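Local coordinates for protein phosphatase Slingshot homolog 2 (Homo sapiens, PDB 2NT2) that removes phosphate from phosphorylated cofilin, activating it to disassemble actin filaments, this chain being the catalytic domain of a dual-specificity protein-tyrosine phosphatase, at residues A101-L111 and L135-L143. The protein carries 1 engineered substitution. Residues are numbered along the deposited sequence; the frame is centred on the assembly and turned at random.
Sequences AYAMKEYGWNL and LEEYQGILL
Met104 enters the neighbouring helix as a knob into a hole, its side chain held among Leu135, Tyr138, Gln139 and Leu142. The methionine side chain bends at its last torsion (chi3 67°), which brings the methyl CE against the backbone of the partner helix, 3.4 Å from Gln139 CA. The sulfur lies at the edge of the Tyr138 ring, a Met-aromatic contact in which Met104 SD is 5.5 Å from the centroid of that ring and 80° off its normal. The same ring pushes an edge toward the first helix: Tyr138 CE2 sits 3.2 Å from Ala101 O, near the ring plane, and 3.5 Å from Ala101 CB. One ring face carries Leu142 CD1 from a turn further along, offset toward the rim, and this methyl also meets Met104 CB at 3.8 Å. About one turn earlier in each helix, Leu135 CD2 packs on Ala101 CB. Leu111, past the turn at Gly108, closes another side: it crosses Leu135 at about a right angle, Leu111 CD1 lying 4.0 Å from Leu135 CB, while Leu111 CD2 touches Glu136 CG. The axes of helices 101-107 and 135-143 run almost parallel, 14° apart, with a closest approach of 10.6 Å. Outside the pair, Trp67 of helix 67-79 meets Tyr138 edge-to-face and also touches Ala101 and Leu135, and Ala114 of helix 111-121 touches Met104. The C-terminal helix of the phosphatase domain is thus joined to the end of helix 94-107 and the start of helix 111-121 mainly by shape fit and burial of Met104, Leu111 and Leu135, rather than by charge.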
ATOM      1  N   ALA A 101      -2.066  -7.423  -0.289  1.00 12.01           N
ATOM      2  CA  ALA A 101      -3.368  -7.761   0.253  1.00 12.40           C
ATOM      3  C   ALA A 101      -4.491  -7.178  -0.591  1.00 16.81           C
ATOM      4  O   ALA A 101      -5.493  -7.841  -0.843  1.00 14.43           O
ATOM      5  CB  ALA A 101      -3.502  -7.265   1.687  1.00  6.22           C
ATOM      6  N   TYR A 102      -4.346  -5.921  -1.012  1.00 13.25           N
ATOM      7  CA  TYR A 102      -5.404  -5.316  -1.822  1.00 14.82           C
ATOM      8  C   TYR A 102      -5.618  -6.105  -3.116  1.00 15.86           C
ATOM      9  O   TYR A 102      -6.754  -6.364  -3.508  1.00 17.84           O
ATOM     10  CB  TYR A 102      -5.075  -3.860  -2.140  1.00 14.30           C
ATOM     11  CG  TYR A 102      -6.019  -3.236  -3.146  1.00 21.60           C
ATOM     12  CD1 TYR A 102      -7.294  -2.835  -2.768  1.00 15.62           C
ATOM     13  CD2 TYR A 102      -5.640  -3.047  -4.467  1.00 25.84           C
ATOM     14  CE1 TYR A 102      -8.167  -2.266  -3.675  1.00 19.07           C
ATOM     15  CE2 TYR A 102      -6.505  -2.477  -5.383  1.00 28.88           C
ATOM     16  CZ  TYR A 102      -7.767  -2.087  -4.982  1.00 23.83           C
ATOM     17  OH  TYR A 102      -8.624  -1.518  -5.898  1.00 21.80           O
ATOM     18  N   ALA A 103      -4.530  -6.489  -3.768  1.00 15.81           N
ATOM     19  CA  ALA A 103      -4.581  -7.254  -5.009  1.00 13.75           C
ATOM     20  C   ALA A 103      -5.245  -8.611  -4.815  1.00 15.19           C
ATOM     21  O   ALA A 103      -6.052  -9.051  -5.641  1.00 26.51           O
ATOM     22  CB  ALA A 103      -3.187  -7.415  -5.592  1.00 14.63           C
ATOM     23  N   MET A 104      -4.936  -9.285  -3.710  1.00 15.79           N
ATOM     24  CA  MET A 104      -5.606 -10.542  -3.373  1.00 13.89           C
ATOM     25  C   MET A 104      -7.116 -10.329  -3.287  1.00 17.13           C
ATOM     26  O   MET A 104      -7.914 -11.015  -3.918  1.00 13.24           O
ATOM     27  CB  MET A 104      -5.111 -11.068  -2.028  1.00 17.79           C
ATOM     28  CG  MET A 104      -3.736 -11.701  -2.035  1.00 15.99           C
ATOM     29  SD  MET A 104      -3.050 -11.931  -0.382  1.00 21.35           S
ATOM     30  CE  MET A 104      -4.148 -13.166   0.293  1.00 18.44           C
ATOM     31  N   LYS A 105      -7.489  -9.340  -2.480  1.00 16.07           N
ATOM     32  CA  LYS A 105      -8.895  -9.003  -2.303  1.00 22.46           C
ATOM     33  C   LYS A 105      -9.549  -8.546  -3.604  1.00 27.50           C
ATOM     34  O   LYS A 105     -10.583  -9.073  -4.014  1.00 36.28           O
ATOM     35  CB  LYS A 105      -9.047  -7.904  -1.245  1.00 17.36           C
ATOM     36  CG  LYS A 105     -10.500  -7.675  -0.849  1.00 22.33           C
ATOM     37  CD  LYS A 105     -10.626  -7.211   0.594  1.00 20.46           C
ATOM     38  CE  LYS A 105     -11.956  -6.494   0.805  1.00 23.10           C
ATOM     39  NZ  LYS A 105     -13.100  -7.328   0.335  1.00 26.98           N
ATOM     40  N   GLU A 106      -8.941  -7.556  -4.243  1.00 25.55           N
ATOM     41  CA  GLU A 106      -9.513  -6.878  -5.398  1.00 20.06           C
ATOM     42  C   GLU A 106      -9.631  -7.781  -6.612  1.00 22.47           C
ATOM     43  O   GLU A 106     -10.708  -7.875  -7.214  1.00 23.70           O
ATOM     44  CB  GLU A 106      -8.686  -5.633  -5.731  1.00 22.03           C
ATOM     45  CG  GLU A 106      -9.145  -4.822  -6.921  1.00 25.10           C
ATOM     46  CD  GLU A 106     -10.564  -4.312  -6.815  1.00 27.15           C
ATOM     47  OE1 GLU A 106     -10.871  -3.452  -5.968  1.00 25.43           O
ATOM     48  OE2 GLU A 106     -11.409  -4.785  -7.609  1.00 35.13           O
ATOM     49  N   TYR A 107      -8.544  -8.449  -7.012  1.00 24.71           N
ATOM     50  CA  TYR A 107      -8.623  -9.249  -8.235  1.00 23.70           C
ATOM     51  C   TYR A 107      -8.752 -10.734  -7.933  1.00 27.16           C
ATOM     52  O   TYR A 107      -8.802 -11.556  -8.849  1.00 34.71           O
ATOM     53  CB  TYR A 107      -7.423  -8.958  -9.146  1.00 26.15           C
ATOM     54  CG  TYR A 107      -7.248  -7.467  -9.386  1.00 24.69           C
ATOM     55  CD1 TYR A 107      -6.076  -6.824  -9.014  1.00 26.53           C
ATOM     56  CD2 TYR A 107      -8.251  -6.702  -9.970  1.00 23.47           C
ATOM     57  CE1 TYR A 107      -5.916  -5.466  -9.229  1.00 24.62           C
ATOM     58  CE2 TYR A 107      -8.097  -5.346 -10.186  1.00 28.72           C
ATOM     59  CZ  TYR A 107      -6.919  -4.729  -9.813  1.00 29.02           C
ATOM     60  OH  TYR A 107      -6.755  -3.380 -10.022  1.00 26.34           O
ATOM     61  N   GLY A 108      -8.822 -11.059  -6.646  1.00 30.54           N
ATOM     62  CA  GLY A 108      -8.993 -12.417  -6.169  1.00 30.99           C
ATOM     63  C   GLY A 108      -7.788 -13.291  -6.469  1.00 32.71           C
ATOM     64  O   GLY A 108      -7.911 -14.476  -6.778  1.00 31.66           O
ATOM     65  N   TRP A 109      -6.609 -12.694  -6.367  1.00 29.98           N
ATOM     66  CA  TRP A 109      -5.348 -13.349  -6.660  1.00 29.88           C
ATOM     67  C   TRP A 109      -4.831 -14.216  -5.524  1.00 31.23           C
ATOM     68  O   TRP A 109      -4.941 -13.850  -4.356  1.00 26.99           O
ATOM     69  CB  TRP A 109      -4.318 -12.252  -6.992  1.00 28.80           C
ATOM     70  CG  TRP A 109      -4.476 -11.738  -8.390  1.00 27.40           C
ATOM     71  CD1 TRP A 109      -5.419 -12.112  -9.301  1.00 29.03           C
ATOM     72  CD2 TRP A 109      -3.661 -10.751  -9.027  1.00 26.13           C
ATOM     73  NE1 TRP A 109      -5.242 -11.418 -10.473  1.00 30.83           N
ATOM     74  CE2 TRP A 109      -4.168 -10.575 -10.330  1.00 26.63           C
ATOM     75  CE3 TRP A 109      -2.557 -10.001  -8.620  1.00 19.22           C
ATOM     76  CZ2 TRP A 109      -3.600  -9.677 -11.232  1.00 25.36           C
ATOM     77  CZ3 TRP A 109      -1.996  -9.113  -9.512  1.00 22.57           C
ATOM     78  CH2 TRP A 109      -2.519  -8.957 -10.804  1.00 24.59           C
ATOM     79  N   ASN A 110      -4.244 -15.361  -5.854  1.00 30.91           N
ATOM     80  CA  ASN A 110      -3.534 -16.160  -4.857  1.00 33.33           C
ATOM     81  C   ASN A 110      -2.421 -15.328  -4.228  1.00 25.55           C
ATOM     82  O   ASN A 110      -1.970 -14.355  -4.833  1.00 19.10           O
ATOM     83  CB  ASN A 110      -2.933 -17.411  -5.494  1.00 41.80           C
ATOM     84  CG  ASN A 110      -3.921 -18.547  -5.630  1.00 50.94           C
ATOM     85  OD1 ASN A 110      -5.106 -18.394  -5.322  1.00 47.84           O
ATOM     86  ND2 ASN A 110      -3.427 -19.687  -6.098  1.00 69.99           N
ATOM     87  N   LEU A 111      -1.960 -15.695  -3.033  1.00 28.90           N
ATOM     88  CA  LEU A 111      -0.919 -14.895  -2.391  1.00 28.45           C
ATOM     89  C   LEU A 111       0.370 -14.904  -3.202  1.00 29.14           C
ATOM     90  O   LEU A 111       0.943 -13.839  -3.458  1.00 27.24           O
ATOM     91  CB  LEU A 111      -0.645 -15.370  -0.972  1.00 23.85           C
ATOM     92  CG  LEU A 111       0.613 -14.799  -0.305  1.00 22.40           C
ATOM     93  CD1 LEU A 111       0.624 -13.278  -0.350  1.00 12.56           C
ATOM     94  CD2 LEU A 111       0.710 -15.310   1.128  1.00 28.85           C
ATOM     95  N   LEU A 135      -0.445 -12.181   5.738  1.00 15.02           N
ATOM     96  CA  LEU A 135      -0.938 -12.270   4.367  1.00 17.65           C
ATOM     97  C   LEU A 135      -1.433 -13.680   4.059  1.00 21.09           C
ATOM     98  O   LEU A 135      -2.452 -13.843   3.392  1.00 18.14           O
ATOM     99  CB  LEU A 135       0.145 -11.847   3.371  1.00 15.51           C
ATOM    100  CG  LEU A 135       0.410 -10.340   3.275  1.00 15.21           C
ATOM    101  CD1 LEU A 135       1.751 -10.081   2.601  1.00 14.59           C
ATOM    102  CD2 LEU A 135      -0.708  -9.622   2.543  1.00  7.27           C
ATOM    103  N   GLU A 136      -0.717 -14.675   4.573  1.00 25.88           N
ATOM    104  CA  GLU A 136      -1.141 -16.066   4.535  1.00 23.96           C
ATOM    105  C   GLU A 136      -2.472 -16.238   5.265  1.00 19.77           C
ATOM    106  O   GLU A 136      -3.361 -16.951   4.808  1.00 18.27           O
ATOM    107  CB  GLU A 136      -0.116 -16.976   5.201  1.00 26.55           C
ATOM    108  CG  GLU A 136       1.109 -17.317   4.382  1.00 31.46           C
ATOM    109  CD  GLU A 136       2.172 -18.007   5.230  1.00 31.88           C
ATOM    110  OE1 GLU A 136       1.810 -18.565   6.292  1.00 25.07           O
ATOM    111  OE2 GLU A 136       3.354 -17.965   4.822  1.00 25.39           O
ATOM    112  N   GLU A 137      -2.594 -15.582   6.423  1.00 20.13           N
ATOM    113  CA  GLU A 137      -3.883 -15.607   7.111  1.00 26.59           C
ATOM    114  C   GLU A 137      -4.959 -14.986   6.216  1.00 29.70           C
ATOM    115  O   GLU A 137      -6.002 -15.598   5.993  1.00 25.16           O
ATOM    116  CB  GLU A 137      -3.821 -14.877   8.455  1.00 24.50           C
ATOM    117  CG  GLU A 137      -5.085 -15.032   9.283  1.00 21.42           C
ATOM    118  CD  GLU A 137      -4.944 -14.621  10.730  1.00 28.66           C
ATOM    119  OE1 GLU A 137      -5.982 -14.641  11.435  1.00 17.82           O
ATOM    120  OE2 GLU A 137      -3.819 -14.286  11.160  1.00 26.90           O
ATOM    121  N   TYR A 138      -4.671 -13.787   5.729  1.00 23.86           N
ATOM    122  CA  TYR A 138      -5.604 -13.004   4.924  1.00 16.64           C
ATOM    123  C   TYR A 138      -6.176 -13.866   3.804  1.00 15.84           C
ATOM    124  O   TYR A 138      -7.385 -13.920   3.589  1.00 23.96           O
ATOM    125  CB  TYR A 138      -4.900 -11.781   4.353  1.00 20.08           C
ATOM    126  CG  TYR A 138      -5.781 -10.724   3.743  1.00 17.70           C
ATOM    127  CD1 TYR A 138      -6.870 -10.222   4.435  1.00 19.78           C
ATOM    128  CD2 TYR A 138      -5.527 -10.219   2.472  1.00 11.13           C
ATOM    129  CE1 TYR A 138      -7.691  -9.253   3.895  1.00 22.39           C
ATOM    130  CE2 TYR A 138      -6.340  -9.245   1.918  1.00 18.39           C
ATOM    131  CZ  TYR A 138      -7.419  -8.767   2.633  1.00 19.56           C
ATOM    132  OH  TYR A 138      -8.237  -7.798   2.100  1.00 17.75           O
ATOM    133  N   GLN A 139      -5.276 -14.572   3.129  1.00 16.35           N
ATOM    134  CA  GLN A 139      -5.646 -15.555   2.120  1.00 16.89           C
ATOM    135  C   GLN A 139      -6.702 -16.520   2.650  1.00 22.36           C
ATOM    136  O   GLN A 139      -7.779 -16.655   2.069  1.00 35.18           O
ATOM    137  CB  GLN A 139      -4.402 -16.324   1.682  1.00 18.28           C
ATOM    138  CG  GLN A 139      -4.641 -17.312   0.545  1.00 17.38           C
ATOM    139  CD  GLN A 139      -3.315 -17.842   0.026  1.00 23.43           C
ATOM    140  OE1 GLN A 139      -2.487 -18.290   0.820  1.00 37.19           O
ATOM    141  NE2 GLN A 139      -3.117 -17.765  -1.283  1.00 32.14           N
ATOM    142  N   GLY A 140      -6.393 -17.170   3.768  1.00 19.21           N
ATOM    143  CA  GLY A 140      -7.336 -18.076   4.396  1.00 24.99           C
ATOM    144  C   GLY A 140      -8.645 -17.384   4.720  1.00 27.18           C
ATOM    145  O   GLY A 140      -9.723 -17.941   4.528  1.00 25.77           O
ATOM    146  N   ILE A 141      -8.563 -16.146   5.205  1.00 24.47           N
ATOM    147  CA  ILE A 141      -9.780 -15.413   5.534  1.00 23.13           C
ATOM    148  C   ILE A 141     -10.575 -15.104   4.272  1.00 26.39           C
ATOM    149  O   ILE A 141     -11.798 -15.245   4.216  1.00 33.68           O
ATOM    150  CB  ILE A 141      -9.483 -14.111   6.297  1.00 24.80           C
ATOM    151  CG1 ILE A 141      -8.948 -14.320   7.712  1.00 30.40           C
ATOM    152  CG2 ILE A 141     -10.726 -13.230   6.310  1.00 18.44           C
ATOM    153  CD1 ILE A 141      -8.103 -13.190   8.252  1.00 12.79           C
ATOM    154  N   LEU A 142      -9.890 -14.681   3.212  1.00 23.13           N
ATOM    155  CA  LEU A 142     -10.616 -14.316   1.994  1.00 22.80           C
ATOM    156  C   LEU A 142     -11.397 -15.510   1.452  1.00 24.76           C
ATOM    157  O   LEU A 142     -12.500 -15.360   0.923  1.00 25.46           O
ATOM    158  CB  LEU A 142      -9.642 -13.765   0.956  1.00 17.69           C
ATOM    159  CG  LEU A 142      -9.095 -12.357   1.225  1.00 22.66           C
ATOM    160  CD1 LEU A 142      -8.220 -11.883   0.077  1.00 19.47           C
ATOM    161  CD2 LEU A 142     -10.231 -11.375   1.473  1.00 21.02           C
ATOM    162  N   LEU A 143     -10.816 -16.692   1.617  1.00 26.83           N
ATOM    163  CA  LEU A 143     -11.449 -17.938   1.218  1.00 32.11           C
ATOM    164  C   LEU A 143     -12.577 -18.333   2.162  1.00 38.38           C
ATOM    165  O   LEU A 143     -13.707 -18.583   1.742  1.00 40.69           O
ATOM    166  CB  LEU A 143     -10.422 -19.074   1.164  1.00 28.36           C
ATOM    167  CG  LEU A 143      -9.050 -18.714   0.603  1.00 37.67           C
ATOM    168  CD1 LEU A 143      -8.120 -19.916   0.639  1.00 59.76           C
ATOM    169  CD2 LEU A 143      -9.177 -18.155  -0.808  1.00 39.72           C
TER